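Local coordinates for putative nisin-resistance protein (Streptococcus agalactiae 515, PDB 4Y68), which probably cleaves the lantibiotic nisin as a family S41 serine peptidase, giving its streptococcal host resistance to that peptide, at residues 157-163 against 225-230; 87-91 against 251-257; 120-124 against 137-141; 172-177 against 236-240; 244-250 against 288-294. One frame throughout, in Å; residues are numbered along the deposited sequence.

Interaction 1 of 5, residues 157-163 against 225-230; sequences LSNNTGG and KTASSA
Asn160 and Ala227 join the two backbones through one hydrogen bond, Ala227 N to Asn160 O at 2.9 Å, while 157-163 and 225-230 run side by side in the same direction from Asn159 and Lys225 to Gly162 and Ser229. Leu157 O, which opens a type II turn, is held on both faces of its plane: Asn160 N comes from one and Thr226 OG1, 2.8 Å from Leu157 O, from the other. The same threonine oxygen also bonds to Asn223 N. Asn160 extends with CG trans to its own N (chi1 179°), and OD1 accepts from Gly162 N at 2.8 Å in the carbonyl plane, an Asx turn. Its ND2 goes to Ile123 O, which fixes the rotation of the amide. The methyl of Ala230 packs on this group, with CB 3.5 Å from Asn160 OD1. Ser229 OG donates to Gly163 O from above the carbonyl plane, but at 2.5 Å the modelled length is doubtful. Ser228, right before helix 229-235, faces Thr161 through CB, and its OG bonds to His90, consistent with the nucleophile of a serine peptidase. Farther out, Asn159 OD1 lies 3.7 Å from Lys225 CD. Strand 152-156 feeds into 157-163 and helix 229-235 starts at Ser229; Met168 and Met165 of helix 165-171 touch Asn160 and Ser229, while Leu157 rests on Ile220 of strand 218-222.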
# COMPACT_ATOMS: atom_id res chain seq x y z
N LEU A 157 6.57 -8.96 -7.29
CA LEU A 157 5.53 -8.44 -6.41
C LEU A 157 4.32 -9.36 -6.36
O LEU A 157 3.29 -8.98 -5.81
CB LEU A 157 5.09 -7.03 -6.85
CG LEU A 157 6.15 -5.91 -6.83
CD1 LEU A 157 5.73 -4.71 -7.67
CD2 LEU A 157 6.51 -5.46 -5.42
N SER A 158 4.42 -10.55 -6.98
CA SER A 158 3.36 -11.57 -6.85
C SER A 158 2.94 -11.75 -5.41
O SER A 158 3.79 -11.83 -4.52
CB SER A 158 3.81 -12.93 -7.40
OG SER A 158 4.24 -12.86 -8.75
N ASN A 159 1.64 -11.82 -5.16
CA ASN A 159 1.16 -12.16 -3.83
C ASN A 159 1.49 -11.14 -2.75
O ASN A 159 1.26 -11.41 -1.58
CB ASN A 159 1.70 -13.53 -3.38
CG ASN A 159 1.34 -14.65 -4.36
OD1 ASN A 159 0.30 -14.58 -5.01
ND2 ASN A 159 2.20 -15.67 -4.47
N ASN A 160 2.07 -10.00 -3.12
CA ASN A 160 2.30 -8.94 -2.14
C ASN A 160 1.02 -8.12 -2.05
O ASN A 160 0.69 -7.40 -2.99
CB ASN A 160 3.51 -8.09 -2.52
CG ASN A 160 3.78 -6.95 -1.55
OD1 ASN A 160 2.92 -6.54 -0.76
ND2 ASN A 160 4.99 -6.39 -1.63
N THR A 161 0.30 -8.24 -0.94
CA THR A 161 -1.00 -7.57 -0.78
C THR A 161 -0.89 -6.25 -0.03
O THR A 161 -1.90 -5.68 0.42
CB THR A 161 -2.02 -8.47 -0.04
OG1 THR A 161 -1.58 -8.61 1.32
CG2 THR A 161 -2.12 -9.88 -0.69
N GLY A 162 0.33 -5.76 0.12
CA GLY A 162 0.52 -4.44 0.67
C GLY A 162 1.07 -4.42 2.07
O GLY A 162 1.87 -5.28 2.46
N GLY A 163 0.64 -3.43 2.84
CA GLY A 163 1.18 -3.18 4.16
C GLY A 163 1.84 -1.81 4.20
O GLY A 163 1.36 -0.85 3.60
N LYS A 225 -3.02 -11.12 -7.15
CA LYS A 225 -3.04 -10.83 -5.72
C LYS A 225 -2.25 -9.56 -5.36
O LYS A 225 -2.46 -8.98 -4.30
CB LYS A 225 -2.50 -12.02 -4.92
CG LYS A 225 -3.42 -13.24 -4.88
CD LYS A 225 -3.11 -14.11 -3.64
CE LYS A 225 -3.71 -15.51 -3.73
NZ LYS A 225 -5.13 -15.52 -4.18
N THR A 226 -1.36 -9.14 -6.25
CA THR A 226 -0.58 -7.91 -6.02
C THR A 226 -1.50 -6.74 -5.70
O THR A 226 -2.26 -6.33 -6.56
CB THR A 226 0.27 -7.56 -7.26
OG1 THR A 226 1.14 -8.66 -7.53
CG2 THR A 226 1.10 -6.28 -7.00
N ALA A 227 -1.41 -6.18 -4.50
CA ALA A 227 -2.42 -5.19 -4.10
C ALA A 227 -1.89 -4.02 -3.28
O ALA A 227 -0.92 -4.14 -2.55
CB ALA A 227 -3.54 -5.89 -3.30
N SER A 228 -2.59 -2.90 -3.39
CA SER A 228 -2.50 -1.84 -2.39
C SER A 228 -1.12 -1.18 -2.40
O SER A 228 -0.69 -0.68 -3.44
CB SER A 228 -2.85 -2.42 -1.01
OG SER A 228 -3.38 -1.41 -0.16
N SER A 229 -0.42 -1.19 -1.26
CA SER A 229 0.93 -0.63 -1.19
C SER A 229 1.81 -1.18 -2.31
O SER A 229 2.66 -0.47 -2.87
CB SER A 229 1.57 -0.93 0.16
OG SER A 229 1.12 -0.07 1.19
N ALA A 230 1.62 -2.46 -2.60
CA ALA A 230 2.37 -3.14 -3.63
C ALA A 230 2.00 -2.56 -4.99
O ALA A 230 2.86 -2.41 -5.85
CB ALA A 230 2.09 -4.65 -3.59

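Interaction 2 of 5, residues 87-91 against 251-257; sequences GGKHS and AGYTTVN
His90 and Tyr253 bring the backbones closest, with CA atoms 6.0 Å apart: a type I turn from Gly88 to Ser91 lies against 251-257, which leads into strand 256-261, and no backbone hydrogen bond crosses between them. The imidazole of His90 swings out with CG opposite its backbone N (chi1 -163°) and is sandwiched. Tyr253 CB sits over the centre of one face, and Asn257 ND2 lies 3.3 Å above the plane on the opposite one. Near the ring plane, ND1 of His90 donates to Thr255 OG1 at 2.9 Å. Thr255 OG1 in turn bonds to Asn285 OD1, so a second shell holds the group that orients the imidazole. The far nitrogen, NE2, bonds to Ser228 OG, an arrangement consistent with the serine-histidine pair of a serine peptidase, with 251-257 acting as the cradle of the histidine. Asn257 ND2 also donates to His90 O at 3.0 Å, from above that carbonyl plane, while Asn257 OD1 is taken by Thr271 OG1. Tyr253 turns a ring edge toward the imidazole face in an offset edge-to-face pair, centroids 5.4 Å apart and planes at 66°. Across the phenol ring runs the Lys89 chain, CE over the face and NZ 4.8 Å from the Tyr253 ring centroid in a cation-pi contact. The ammonium then donates to Gly252 O, 3.0 Å from Lys89 NZ. A water 2.9 Å from Lys89 O connects that carbonyl with Tyr253 OH.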
# COMPACT_ATOMS: atom_id res chain seq x y z
N GLY A 87 -16.38 4.54 1.89
CA GLY A 87 -14.98 4.47 1.52
C GLY A 87 -14.67 3.55 0.35
O GLY A 87 -13.65 3.70 -0.30
N GLY A 88 -15.55 2.59 0.08
CA GLY A 88 -15.35 1.68 -1.03
C GLY A 88 -14.64 0.42 -0.59
O GLY A 88 -14.36 0.23 0.61
N LYS A 89 -14.33 -0.45 -1.56
CA LYS A 89 -13.84 -1.79 -1.26
C LYS A 89 -12.43 -1.84 -0.64
O LYS A 89 -11.99 -2.89 -0.21
CB LYS A 89 -13.86 -2.66 -2.52
CG LYS A 89 -12.77 -2.36 -3.51
CD LYS A 89 -12.94 -3.21 -4.77
CE LYS A 89 -11.59 -3.66 -5.32
NZ LYS A 89 -11.44 -3.52 -6.83
N HIS A 90 -11.72 -0.72 -0.63
CA HIS A 90 -10.38 -0.69 -0.06
C HIS A 90 -10.48 -0.24 1.40
O HIS A 90 -9.48 -0.23 2.13
CB HIS A 90 -9.48 0.24 -0.89
CG HIS A 90 -8.01 0.05 -0.66
ND1 HIS A 90 -7.07 0.97 -1.07
CD2 HIS A 90 -7.32 -0.96 -0.08
CE1 HIS A 90 -5.87 0.54 -0.75
NE2 HIS A 90 -5.99 -0.63 -0.14
N SER A 91 -11.68 0.13 1.84
CA SER A 91 -11.87 0.58 3.21
C SER A 91 -12.32 -0.55 4.12
O SER A 91 -12.99 -1.47 3.67
CB SER A 91 -12.87 1.72 3.26
OG SER A 91 -12.39 2.89 2.61
N ALA A 251 -4.65 -6.52 -8.28
CA ALA A 251 -5.92 -6.78 -7.60
C ALA A 251 -6.90 -5.64 -7.75
O ALA A 251 -8.10 -5.84 -7.64
CB ALA A 251 -5.69 -7.08 -6.12
N GLY A 252 -6.40 -4.43 -7.99
CA GLY A 252 -7.27 -3.28 -8.18
C GLY A 252 -7.61 -2.57 -6.88
O GLY A 252 -8.78 -2.26 -6.63
N TYR A 253 -6.60 -2.30 -6.05
CA TYR A 253 -6.81 -1.54 -4.81
C TYR A 253 -5.96 -0.29 -4.90
O TYR A 253 -5.29 0.12 -3.93
CB TYR A 253 -6.49 -2.40 -3.57
CG TYR A 253 -7.55 -3.47 -3.34
CD1 TYR A 253 -8.59 -3.28 -2.44
CD2 TYR A 253 -7.53 -4.66 -4.05
CE1 TYR A 253 -9.56 -4.23 -2.25
CE2 TYR A 253 -8.51 -5.63 -3.88
CZ TYR A 253 -9.52 -5.41 -2.97
OH TYR A 253 -10.49 -6.37 -2.78
N THR A 254 -6.00 0.31 -6.08
CA THR A 254 -5.24 1.51 -6.35
C THR A 254 -6.03 2.71 -5.82
O THR A 254 -6.63 3.46 -6.58
CB THR A 254 -4.92 1.67 -7.86
OG1 THR A 254 -6.06 1.28 -8.65
CG2 THR A 254 -3.74 0.75 -8.25
N THR A 255 -6.05 2.84 -4.50
CA THR A 255 -6.47 4.08 -3.86
C THR A 255 -5.63 4.29 -2.62
O THR A 255 -5.16 3.33 -1.99
CB THR A 255 -7.97 4.09 -3.49
OG1 THR A 255 -8.33 2.85 -2.86
CG2 THR A 255 -8.82 4.30 -4.73
N VAL A 256 -5.42 5.55 -2.27
CA VAL A 256 -4.73 5.87 -1.03
C VAL A 256 -5.69 5.77 0.18
O VAL A 256 -6.83 6.26 0.14
CB VAL A 256 -4.11 7.27 -1.11
CG1 VAL A 256 -3.75 7.80 0.28
CG2 VAL A 256 -2.88 7.24 -2.04
N ASN A 257 -5.26 5.09 1.23
CA ASN A 257 -5.99 5.10 2.50
C ASN A 257 -5.31 5.93 3.57
O ASN A 257 -4.08 6.12 3.55
CB ASN A 257 -6.17 3.68 3.05
CG ASN A 257 -7.09 2.83 2.21
OD1 ASN A 257 -7.83 3.34 1.36
ND2 ASN A 257 -7.04 1.52 2.43
O HOH W 1 -12.93 -5.54 -0.94

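Interaction 3 of 5, residues 120-124 against 137-141; sequences LITIP and YSGKL
With CG trans to its backbone N (chi1 -178°), Tyr137 throws its phenol off the helix toward Pro124, and Leu141, one turn later, points CD2 toward Ile121 and Ile123. Tyr137 OH donates to Pro124 O at 2.6 Å, in the carbonyl plane and on a lone pair, which makes this a well-directed bond and anchors the hydroxyl end of the ring. The carbonyl meets the ring at its edge, as does Ile123 CG2, 3.3 Å from Tyr137 OH. Pro124 adds its own ring atoms, CD lying 3.9 Å from Tyr137 CE2, so the phenol end is hemmed in by carbon as well as held by oxygen. The remainder is apolar: Leu141 CD2 lies 3.7 Å from Ile121 CG2, the two side chains slanting past each other, and touches Ile123 CG1 more loosely at 4.3 Å. The contact lays helix 131-147 on strand 118-122 within a beta-alpha-beta unit completed by strand 152-156, whose Leu153 and Leu155 touch Ile121 and Ile123; Pro167 and Met168 of helix 165-171 also touch Tyr137.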
# COMPACT_ATOMS: atom_id res chain seq x y z
N LEU A 120 16.97 -12.35 -9.02
CA LEU A 120 15.53 -12.42 -8.84
C LEU A 120 15.19 -11.97 -7.42
O LEU A 120 15.51 -12.66 -6.46
CB LEU A 120 15.00 -13.83 -9.10
CG LEU A 120 13.55 -14.11 -8.68
CD1 LEU A 120 12.56 -13.12 -9.29
CD2 LEU A 120 13.13 -15.52 -9.04
N ILE A 121 14.55 -10.81 -7.26
CA ILE A 121 14.24 -10.35 -5.92
C ILE A 121 12.75 -10.48 -5.59
O ILE A 121 11.89 -9.97 -6.30
CB ILE A 121 14.72 -8.91 -5.71
CG1 ILE A 121 16.22 -8.81 -5.97
CG2 ILE A 121 14.49 -8.47 -4.28
CD1 ILE A 121 16.78 -7.40 -5.86
N THR A 122 12.46 -11.22 -4.53
CA THR A 122 11.12 -11.39 -3.99
C THR A 122 10.83 -10.28 -2.99
O THR A 122 11.58 -10.08 -2.04
CB THR A 122 10.98 -12.76 -3.34
OG1 THR A 122 11.28 -13.76 -4.31
CG2 THR A 122 9.58 -12.99 -2.79
N ILE A 123 9.75 -9.55 -3.22
CA ILE A 123 9.40 -8.38 -2.42
C ILE A 123 8.02 -8.58 -1.79
O ILE A 123 7.02 -8.30 -2.42
CB ILE A 123 9.42 -7.11 -3.30
CG1 ILE A 123 10.84 -6.87 -3.83
CG2 ILE A 123 8.85 -5.91 -2.55
CD1 ILE A 123 10.87 -6.13 -5.13
N PRO A 124 7.97 -9.07 -0.54
CA PRO A 124 6.71 -9.54 0.04
C PRO A 124 5.97 -8.51 0.88
O PRO A 124 6.54 -7.48 1.24
CB PRO A 124 7.16 -10.69 0.94
CG PRO A 124 8.46 -10.18 1.48
CD PRO A 124 9.12 -9.42 0.32
N TYR A 137 13.78 -4.99 6.81
CA TYR A 137 13.20 -5.25 5.49
C TYR A 137 13.88 -4.39 4.42
O TYR A 137 14.38 -4.91 3.43
CB TYR A 137 11.69 -5.00 5.50
CG TYR A 137 10.93 -5.29 4.20
CD1 TYR A 137 11.10 -4.49 3.06
CD2 TYR A 137 9.97 -6.30 4.14
CE1 TYR A 137 10.37 -4.74 1.88
CE2 TYR A 137 9.23 -6.56 2.98
CZ TYR A 137 9.43 -5.78 1.87
OH TYR A 137 8.70 -6.04 0.74
N SER A 138 13.91 -3.07 4.63
CA SER A 138 14.53 -2.17 3.66
C SER A 138 16.04 -2.41 3.55
O SER A 138 16.59 -2.36 2.46
CB SER A 138 14.25 -0.71 4.00
OG SER A 138 14.72 -0.34 5.30
N GLY A 139 16.69 -2.68 4.68
CA GLY A 139 18.14 -2.92 4.69
C GLY A 139 18.54 -4.11 3.85
O GLY A 139 19.51 -4.07 3.08
N LYS A 140 17.77 -5.18 3.97
CA LYS A 140 17.97 -6.37 3.15
C LYS A 140 17.90 -6.02 1.66
O LYS A 140 18.69 -6.52 0.86
CB LYS A 140 16.91 -7.42 3.53
CG LYS A 140 17.43 -8.81 3.83
CD LYS A 140 17.26 -9.72 2.62
CE LYS A 140 17.55 -11.19 2.97
NZ LYS A 140 16.50 -11.85 3.84
N LEU A 141 16.96 -5.16 1.27
CA LEU A 141 16.82 -4.78 -0.12
C LEU A 141 18.00 -3.91 -0.55
O LEU A 141 18.65 -4.17 -1.57
CB LEU A 141 15.51 -4.04 -0.36
CG LEU A 141 14.32 -4.95 -0.62
CD1 LEU A 141 13.01 -4.20 -0.53
CD2 LEU A 141 14.46 -5.59 -1.99

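Interaction 4 of 5, residues 172-177 against 236-240; sequences LASILP and SFKGL
The Phe237 ring carries Leu176 CD2 on one face, 3.6 Å above the plane and over its centre, a CH-pi contact almost along the ring normal. At the ring's edge, near its plane, stand two more methyls: Ile175 CD1, 3.9 Å from Phe237 CE1, and Leu172 CD1, 4.1 Å from Phe237 CZ. Ile175 reaches there because chi1 of 48° sets CG1 between its backbone N and carbonyl carbon, and the rest of the branch extends straight on. The Leu176 side chain crosses the phenyl at about a right angle, and its CD2 methyl does double duty, also lying 3.3 Å from Ser236 O. That oxygen has a polar partner in Arg278 NH2. Farther along, Pro177 CG touches Leu240 CD2 at 3.8 Å, and Leu240 CD1 brushes Ile175 O. Both segments lie in connections that follow a helix: 172-177, with a short 3-10 turn at 173-174, comes after helix 165-171, while the loop 236-240 comes after helix 229-235 and folds into a type II turn from Phe237 to Leu240. The phenyl thus joins two helix-to-strand connections; Ile220 of strand 218-222 touches it, and Leu145 of helix 131-147 touches Leu172 and Ile175. No hydrogen bond crosses between the segments. Each keeps backbone bonds of its own, such as Ile175 N to Leu172 O at 3.0 Å and Leu240 N to Phe237 O at 3.1 Å, so between these segments the contact is apolar, and its stability probably comes from methyl-ring packing and burial of carbon surface.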
# COMPACT_ATOMS: atom_id res chain seq x y z
N LEU A 172 13.84 0.08 -2.06
CA LEU A 172 14.04 0.18 -3.50
C LEU A 172 14.54 1.56 -3.92
O LEU A 172 14.56 1.89 -5.11
CB LEU A 172 12.74 -0.16 -4.24
CG LEU A 172 12.20 -1.56 -3.92
CD1 LEU A 172 10.76 -1.77 -4.38
CD2 LEU A 172 13.10 -2.65 -4.49
N ALA A 173 14.96 2.35 -2.93
CA ALA A 173 15.30 3.76 -3.16
C ALA A 173 16.36 3.91 -4.22
O ALA A 173 16.28 4.78 -5.07
CB ALA A 173 15.76 4.43 -1.86
N SER A 174 17.37 3.04 -4.18
CA SER A 174 18.49 3.14 -5.11
C SER A 174 18.09 2.99 -6.57
O SER A 174 18.85 3.40 -7.47
CB SER A 174 19.57 2.09 -4.75
OG SER A 174 19.27 0.81 -5.30
N ILE A 175 16.92 2.41 -6.85
CA ILE A 175 16.48 2.28 -8.24
C ILE A 175 15.24 3.12 -8.56
O ILE A 175 14.61 2.94 -9.61
CB ILE A 175 16.18 0.81 -8.66
CG1 ILE A 175 15.30 0.10 -7.63
CG2 ILE A 175 17.49 0.01 -8.86
CD1 ILE A 175 14.99 -1.33 -8.00
N LEU A 176 14.92 4.07 -7.70
CA LEU A 176 13.79 4.97 -7.96
C LEU A 176 14.24 6.44 -8.04
O LEU A 176 15.25 6.83 -7.47
CB LEU A 176 12.71 4.81 -6.88
CG LEU A 176 11.78 3.59 -6.92
CD1 LEU A 176 11.05 3.43 -5.59
CD2 LEU A 176 10.79 3.68 -8.05
N PRO A 177 13.47 7.27 -8.74
CA PRO A 177 13.78 8.68 -8.91
C PRO A 177 13.72 9.42 -7.59
O PRO A 177 12.89 9.05 -6.76
CB PRO A 177 12.67 9.19 -9.85
CG PRO A 177 12.12 7.98 -10.46
CD PRO A 177 12.25 6.88 -9.47
N SER A 236 5.07 3.43 -8.85
CA SER A 236 6.24 4.29 -8.69
C SER A 236 7.34 4.01 -9.72
O SER A 236 8.23 4.82 -9.88
CB SER A 236 6.82 4.12 -7.29
OG SER A 236 5.86 4.36 -6.31
N PHE A 237 7.26 2.86 -10.39
CA PHE A 237 8.20 2.51 -11.48
C PHE A 237 7.64 2.82 -12.87
O PHE A 237 8.37 2.71 -13.86
CB PHE A 237 8.58 1.03 -11.43
CG PHE A 237 9.44 0.66 -10.25
CD1 PHE A 237 10.83 0.63 -10.36
CD2 PHE A 237 8.87 0.33 -9.03
CE1 PHE A 237 11.63 0.29 -9.28
CE2 PHE A 237 9.66 -0.01 -7.94
CZ PHE A 237 11.05 -0.04 -8.07
N LYS A 238 6.36 3.17 -12.95
CA LYS A 238 5.71 3.33 -14.26
C LYS A 238 6.26 4.51 -15.03
O LYS A 238 6.47 5.58 -14.49
CB LYS A 238 4.20 3.49 -14.10
CG LYS A 238 3.46 2.18 -14.23
CD LYS A 238 2.82 2.05 -15.59
CE LYS A 238 1.97 3.28 -15.85
NZ LYS A 238 1.27 3.26 -17.17
N GLY A 239 6.48 4.29 -16.32
CA GLY A 239 7.12 5.28 -17.16
C GLY A 239 8.64 5.32 -17.10
O GLY A 239 9.27 6.02 -17.91
N LEU A 240 9.26 4.60 -16.17
CA LEU A 240 10.73 4.55 -16.19
C LEU A 240 11.17 3.80 -17.45
O LEU A 240 10.66 2.70 -17.73
CB LEU A 240 11.29 3.88 -14.95
CG LEU A 240 11.07 4.59 -13.61
CD1 LEU A 240 11.87 3.91 -12.52
CD2 LEU A 240 11.39 6.07 -13.71

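Interaction 5 of 5, residues 244-250 against 288-294; sequences KSFGQAT and ILPDQVT
Thr250 OG1 is gripped from two directions: Ile288 N donates to it at 2.8 Å in a nearly straight bond (167° at the hydrogen), and Glu231 OE2 of helix 229-235 bonds to it as well. A chi1 of 61° turns that hydroxyl to Ile288 N, while Thr250's own N donates to Ile288 O at 3.1 Å, so side chain and backbone bind the same isoleucine. At the far end a similar exchange joins Ser245 and Asp291. Asp291 N donates to Ser245 OG at 2.7 Å, and Ser245 N donates to Asp291 OD2 at 3.0 Å, approaching from above the carboxylate plane. Between these ends the chains form a short parallel pair, strand 292-293 being an edge strand of the mixed sheet, beside 243-247. Gln292 bonds both ways, its N to Ser245 O at 3.1 Å and its O to Gly247 N at 3.2 Å, and Thr294 N continues the pattern to Gly247 O at 2.9 Å. Pro290 packs its CG against Gly247 O. On the face that carries Phe246 and Gln292, the phenyl meets the aliphatic part of the glutamine obliquely, Phe246 CD2 lying 3.7 Å from Gln292 CG. The amide leads on to Glu300 of helix 297-308, which also takes Thr294 OG1 and touches Phe246. Lys244 runs its extended methylenes past Asp291, CG nearest OD2, without its ammonium reaching the carboxylate.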
# COMPACT_ATOMS: atom_id res chain seq x y z
N LYS A 244 10.16 -2.64 -17.39
CA LYS A 244 9.06 -3.27 -18.11
C LYS A 244 8.40 -4.33 -17.21
O LYS A 244 9.07 -4.98 -16.42
CB LYS A 244 9.56 -3.92 -19.42
CG LYS A 244 8.45 -4.51 -20.27
CD LYS A 244 8.97 -5.11 -21.58
CE LYS A 244 7.82 -5.58 -22.47
NZ LYS A 244 8.34 -6.26 -23.68
N SER A 245 7.09 -4.50 -17.32
CA SER A 245 6.40 -5.38 -16.40
C SER A 245 5.73 -6.55 -17.10
O SER A 245 5.28 -6.40 -18.23
CB SER A 245 5.35 -4.59 -15.61
OG SER A 245 4.33 -4.14 -16.48
N PHE A 246 5.64 -7.69 -16.39
CA PHE A 246 5.13 -8.97 -16.92
C PHE A 246 4.19 -9.62 -15.94
O PHE A 246 4.35 -9.48 -14.73
CB PHE A 246 6.28 -9.95 -17.19
CG PHE A 246 7.36 -9.41 -18.09
CD1 PHE A 246 8.32 -8.54 -17.60
CD2 PHE A 246 7.43 -9.80 -19.42
CE1 PHE A 246 9.32 -8.05 -18.44
CE2 PHE A 246 8.43 -9.30 -20.26
CZ PHE A 246 9.37 -8.43 -19.75
N GLY A 247 3.23 -10.39 -16.44
CA GLY A 247 2.39 -11.17 -15.56
C GLY A 247 0.91 -10.92 -15.78
O GLY A 247 0.43 -10.91 -16.91
N GLN A 248 0.16 -10.73 -14.70
CA GLN A 248 -1.26 -10.44 -14.85
C GLN A 248 -1.65 -9.15 -14.18
O GLN A 248 -0.89 -8.61 -13.38
CB GLN A 248 -2.09 -11.59 -14.29
CG GLN A 248 -1.82 -12.87 -15.04
CD GLN A 248 -1.76 -14.05 -14.12
OE1 GLN A 248 -2.76 -14.42 -13.49
NE2 GLN A 248 -0.56 -14.65 -14.01
N ALA A 249 -2.83 -8.66 -14.52
CA ALA A 249 -3.42 -7.49 -13.89
C ALA A 249 -3.41 -7.63 -12.37
O ALA A 249 -3.61 -8.71 -11.83
CB ALA A 249 -4.84 -7.29 -14.40
N THR A 250 -3.17 -6.52 -11.69
CA THR A 250 -3.16 -6.54 -10.23
C THR A 250 -4.56 -6.54 -9.60
O THR A 250 -5.57 -6.53 -10.31
CB THR A 250 -2.36 -5.35 -9.73
OG1 THR A 250 -2.99 -4.16 -10.17
CG2 THR A 250 -0.97 -5.40 -10.34
N ILE A 288 -3.93 -2.78 -12.43
CA ILE A 288 -2.86 -2.30 -13.27
C ILE A 288 -2.47 -3.39 -14.28
O ILE A 288 -2.17 -4.52 -13.90
CB ILE A 288 -1.65 -1.87 -12.43
CG1 ILE A 288 -2.10 -0.85 -11.37
CG2 ILE A 288 -0.56 -1.28 -13.32
CD1 ILE A 288 -1.04 -0.62 -10.28
N LEU A 289 -2.50 -3.04 -15.56
CA LEU A 289 -2.05 -3.95 -16.61
C LEU A 289 -0.53 -3.94 -16.73
O LEU A 289 0.07 -2.89 -16.89
CB LEU A 289 -2.63 -3.55 -17.97
CG LEU A 289 -4.05 -3.98 -18.33
CD1 LEU A 289 -4.01 -5.29 -19.11
CD2 LEU A 289 -4.88 -4.12 -17.08
N PRO A 290 0.11 -5.12 -16.64
CA PRO A 290 1.54 -5.14 -16.93
C PRO A 290 1.75 -4.88 -18.42
O PRO A 290 0.79 -5.03 -19.16
CB PRO A 290 1.97 -6.56 -16.54
CG PRO A 290 0.72 -7.36 -16.60
CD PRO A 290 -0.39 -6.43 -16.20
N ASP A 291 2.96 -4.50 -18.82
CA ASP A 291 3.24 -4.23 -20.24
C ASP A 291 2.98 -5.47 -21.10
O ASP A 291 2.54 -5.37 -22.25
CB ASP A 291 4.69 -3.78 -20.43
CG ASP A 291 5.01 -2.52 -19.65
OD1 ASP A 291 4.09 -1.68 -19.46
OD2 ASP A 291 6.17 -2.37 -19.22
N GLN A 292 3.26 -6.63 -20.53
CA GLN A 292 3.25 -7.89 -21.26
C GLN A 292 2.49 -8.93 -20.44
O GLN A 292 3.01 -9.49 -19.48
CB GLN A 292 4.70 -8.31 -21.55
CG GLN A 292 4.89 -9.73 -22.06
CD GLN A 292 4.26 -9.98 -23.42
OE1 GLN A 292 4.00 -9.05 -24.18
NE2 GLN A 292 4.01 -11.25 -23.72
N VAL A 293 1.23 -9.17 -20.79
CA VAL A 293 0.39 -10.09 -20.05
C VAL A 293 0.78 -11.54 -20.38
O VAL A 293 0.94 -11.89 -21.53
CB VAL A 293 -1.09 -9.85 -20.38
CG1 VAL A 293 -1.92 -11.00 -19.90
CG2 VAL A 293 -1.57 -8.54 -19.76
N THR A 294 0.96 -12.38 -19.37
CA THR A 294 1.43 -13.74 -19.59
C THR A 294 1.32 -14.57 -18.33
O THR A 294 1.31 -14.05 -17.22
CB THR A 294 2.90 -13.77 -20.08
OG1 THR A 294 3.32 -15.14 -20.21
CG2 THR A 294 3.83 -13.07 -19.08

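Interactions 1 and 2, centres 12 Å apart, meet where Ser228 OG lies 2.7 Å from His90 NE2, the likely active-site pair, and where Thr226 O lies 2.9 Å from Ala251 N. Interaction 3 adjoins interaction 1, Ile123 O lying 2.9 Å from Asn160 ND2. Its Leu141 also packs on Leu172 of interaction 4, which stays clear of interaction 1, with nearest atoms about 6 Å apart. Segment 244-250 of interaction 5 runs straight into 251-257, and the contact touches interactions 1 and 2, Thr250 CB on Thr226 O and Ile288 CD1 on Thr254 CG2. Glu231 connects these parts, reaching Ser228 N, Gly252, Tyr253 and Thr250.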